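Cytoplasmic Protein STM1381 (Salmonella enterica subsp. enterica serovar Typhimurium, PDB 3SOZ) is of unknown function but belongs to a putative glutamine amidotransferase family, consistent with a class I glutaminase-like fold. Local coordinates at residues M52-V57 with S81-L86. Sequence-based numbering, arbitrary orientation.
Sequences MPAHIV and SNTFLL
The turn of 52-57, where a strand gives way to a short helix, faces one side of helix 81-85, with the CA atoms of Ala54 and Thr83 7.1 Å apart and those of Val57 and Phe84 6.7 Å apart. Four side chains, all meeting through carbon, carry a small apolar interface. Thr83 CG2 meets two side chains of 52-57: a chi1 of -66° sets OG1 beside the backbone N and points CG2 away from it, and the methyl extends from the helix to lie 3.9 Å from Ala54 CB and 4.1 Å from Val57 CG1. Val57 reaches across with one branch. CG1, anti to the backbone N (chi1 -171°), lies 3.8 Å from Phe84 CD1 and almost as close to CE1, and also 4.0 Å from Thr83 O at the helix backbone. The methyl touches both the threonine methyl and the ring, in directions roughly at right angles to each other, and meets the ring obliquely at its CD1-CE1 side. On the 52-57 side, the turn that presents Ala54 and Val57 is closed by a 3.1 Å hydrogen bond from Val57 N to Pro53 O. His55 occupies the N-cap position of helix 56-59, and its carbonyl oxygen accepts a hydrogen bond from Thr59 OG1. On helix 81-85, Asn82 OD1 is hydrogen-bonded to Arg151 NH2 of a second subunit. This is plain packing between two connections that follow parallel strands 48-53 and 73-77, which pair with either edge of strand 5-10 in the sheet, consistent with a class I glutaminase-like fold. Val57 and Phe84 both rest on Ile9 of that middle strand, and Ala54 is joined to it by a backbone hydrogen bond with Gly10. Phe84 also packs against Ala100, Leu101 and Ile104 of helix 100-109.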
loop_
_atom_site.group_PDB
_atom_site.type_symbol
_atom_site.label_atom_id
_atom_site.label_comp_id
_atom_site.label_asym_id
_atom_site.label_seq_id
_atom_site.Cartn_x
_atom_site.Cartn_y
_atom_site.Cartn_z
HETATM N N MSE A 52 -27.234 -0.699 -7.825
HETATM C CA MSE A 52 -26.537 -1.972 -7.874
HETATM C C MSE A 52 -25.459 -2.045 -6.783
HETATM O O MSE A 52 -24.368 -1.489 -6.942
HETATM C CB MSE A 52 -25.984 -2.234 -9.265
HETATM C CG MSE A 52 -25.139 -3.430 -9.302
HETATM SE SE MSE A 52 -24.601 -4.032 -11.057
HETATM C CE MSE A 52 -23.279 -2.730 -11.451
ATOM N N PRO A 53 -25.770 -2.733 -5.665
ATOM C CA PRO A 53 -24.749 -2.924 -4.638
ATOM C C PRO A 53 -23.543 -3.667 -5.203
ATOM O O PRO A 53 -23.677 -4.416 -6.183
ATOM C CB PRO A 53 -25.459 -3.749 -3.549
ATOM C CG PRO A 53 -26.684 -4.266 -4.140
ATOM C CD PRO A 53 -27.024 -3.442 -5.348
ATOM N N ALA A 54 -22.361 -3.421 -4.646
ATOM C CA ALA A 54 -21.228 -4.318 -4.891
ATOM C C ALA A 54 -21.767 -5.594 -4.289
ATOM O O ALA A 54 -22.622 -5.530 -3.405
ATOM C CB ALA A 54 -20.000 -3.831 -4.162
ATOM N N HIS A 55 -21.357 -6.749 -4.755
ATOM C CA HIS A 55 -22.158 -7.961 -4.451
ATOM C C HIS A 55 -23.039 -8.283 -5.616
ATOM O O HIS A 55 -22.927 -9.376 -6.173
ATOM C CB HIS A 55 -23.066 -7.918 -3.210
ATOM C CG HIS A 55 -23.861 -9.188 -3.029
ATOM N ND1 HIS A 55 -23.319 -10.452 -3.246
ATOM C CD2 HIS A 55 -25.156 -9.398 -2.664
ATOM C CE1 HIS A 55 -24.244 -11.375 -3.029
ATOM N NE2 HIS A 55 -25.367 -10.765 -2.670
ATOM N N ILE A 56 -23.931 -7.370 -6.000
ATOM C CA ILE A 56 -24.538 -7.592 -7.309
ATOM C C ILE A 56 -23.458 -7.482 -8.368
ATOM O O ILE A 56 -23.354 -8.347 -9.219
ATOM C CB ILE A 56 -25.841 -6.815 -7.592
ATOM C CG1 ILE A 56 -26.988 -7.436 -6.757
ATOM C CG2 ILE A 56 -26.175 -6.877 -9.105
ATOM C CD1 ILE A 56 -28.352 -6.628 -6.787
ATOM N N VAL A 57 -22.600 -6.478 -8.257
ATOM C CA VAL A 57 -21.383 -6.443 -9.063
ATOM C C VAL A 57 -20.557 -7.714 -8.941
ATOM O O VAL A 57 -20.001 -8.171 -9.930
ATOM C CB VAL A 57 -20.454 -5.325 -8.675
ATOM C CG1 VAL A 57 -19.331 -5.243 -9.696
ATOM C CG2 VAL A 57 -21.192 -3.987 -8.529
ATOM N N SER A 81 -11.600 -0.742 -7.904
ATOM C CA SER A 81 -11.425 -1.543 -9.097
ATOM C C SER A 81 -11.375 -3.052 -8.888
ATOM O O SER A 81 -11.820 -3.822 -9.781
ATOM C CB SER A 81 -10.195 -1.092 -9.864
ATOM O OG SER A 81 -9.006 -1.533 -9.266
ATOM N N ASN A 82 -10.873 -3.485 -7.732
ATOM C CA ASN A 82 -10.821 -4.902 -7.387
ATOM C C ASN A 82 -12.197 -5.540 -7.415
ATOM O O ASN A 82 -12.350 -6.683 -7.838
ATOM C CB ASN A 82 -10.195 -5.117 -5.997
ATOM C CG ASN A 82 -8.659 -4.958 -5.989
ATOM O OD1 ASN A 82 -7.994 -5.015 -7.029
ATOM N ND2 ASN A 82 -8.099 -4.763 -4.787
ATOM N N THR A 83 -13.185 -4.819 -6.918
ATOM C CA THR A 83 -14.520 -5.318 -6.964
ATOM C C THR A 83 -14.994 -5.613 -8.381
ATOM O O THR A 83 -15.710 -6.595 -8.565
ATOM C CB THR A 83 -15.474 -4.351 -6.282
ATOM O OG1 THR A 83 -15.134 -4.327 -4.904
ATOM C CG2 THR A 83 -16.936 -4.800 -6.395
ATOM N N PHE A 84 -14.640 -4.782 -9.366
ATOM C CA PHE A 84 -15.054 -5.038 -10.759
ATOM C C PHE A 84 -14.252 -6.147 -11.401
ATOM O O PHE A 84 -14.836 -7.048 -11.942
ATOM C CB PHE A 84 -14.980 -3.786 -11.631
ATOM C CG PHE A 84 -16.000 -2.763 -11.284
ATOM C CD1 PHE A 84 -17.296 -2.849 -11.793
ATOM C CD2 PHE A 84 -15.685 -1.718 -10.433
ATOM C CE1 PHE A 84 -18.250 -1.904 -11.460
ATOM C CE2 PHE A 84 -16.624 -0.783 -10.112
ATOM C CZ PHE A 84 -17.915 -0.871 -10.605
ATOM N N LEU A 85 -12.925 -6.071 -11.336
ATOM C CA LEU A 85 -12.042 -7.052 -11.952
ATOM C C LEU A 85 -12.078 -8.437 -11.313
ATOM O O LEU A 85 -11.936 -9.446 -12.019
ATOM C CB LEU A 85 -10.609 -6.546 -11.931
ATOM C CG LEU A 85 -10.409 -5.279 -12.745
ATOM C CD1 LEU A 85 -9.056 -4.663 -12.470
ATOM C CD2 LEU A 85 -10.580 -5.606 -14.228
ATOM N N LEU A 86 -12.264 -8.513 -9.996
ATOM C CA LEU A 86 -12.198 -9.803 -9.296
ATOM C C LEU A 86 -13.562 -10.242 -8.757
ATOM O O LEU A 86 -13.767 -10.319 -7.533
ATOM C CB LEU A 86 -11.145 -9.760 -8.190
ATOM C CG LEU A 86 -9.787 -9.335 -8.761
ATOM C CD1 LEU A 86 -8.801 -9.038 -7.636
ATOM C CD2 LEU A 86 -9.196 -10.377 -9.680
#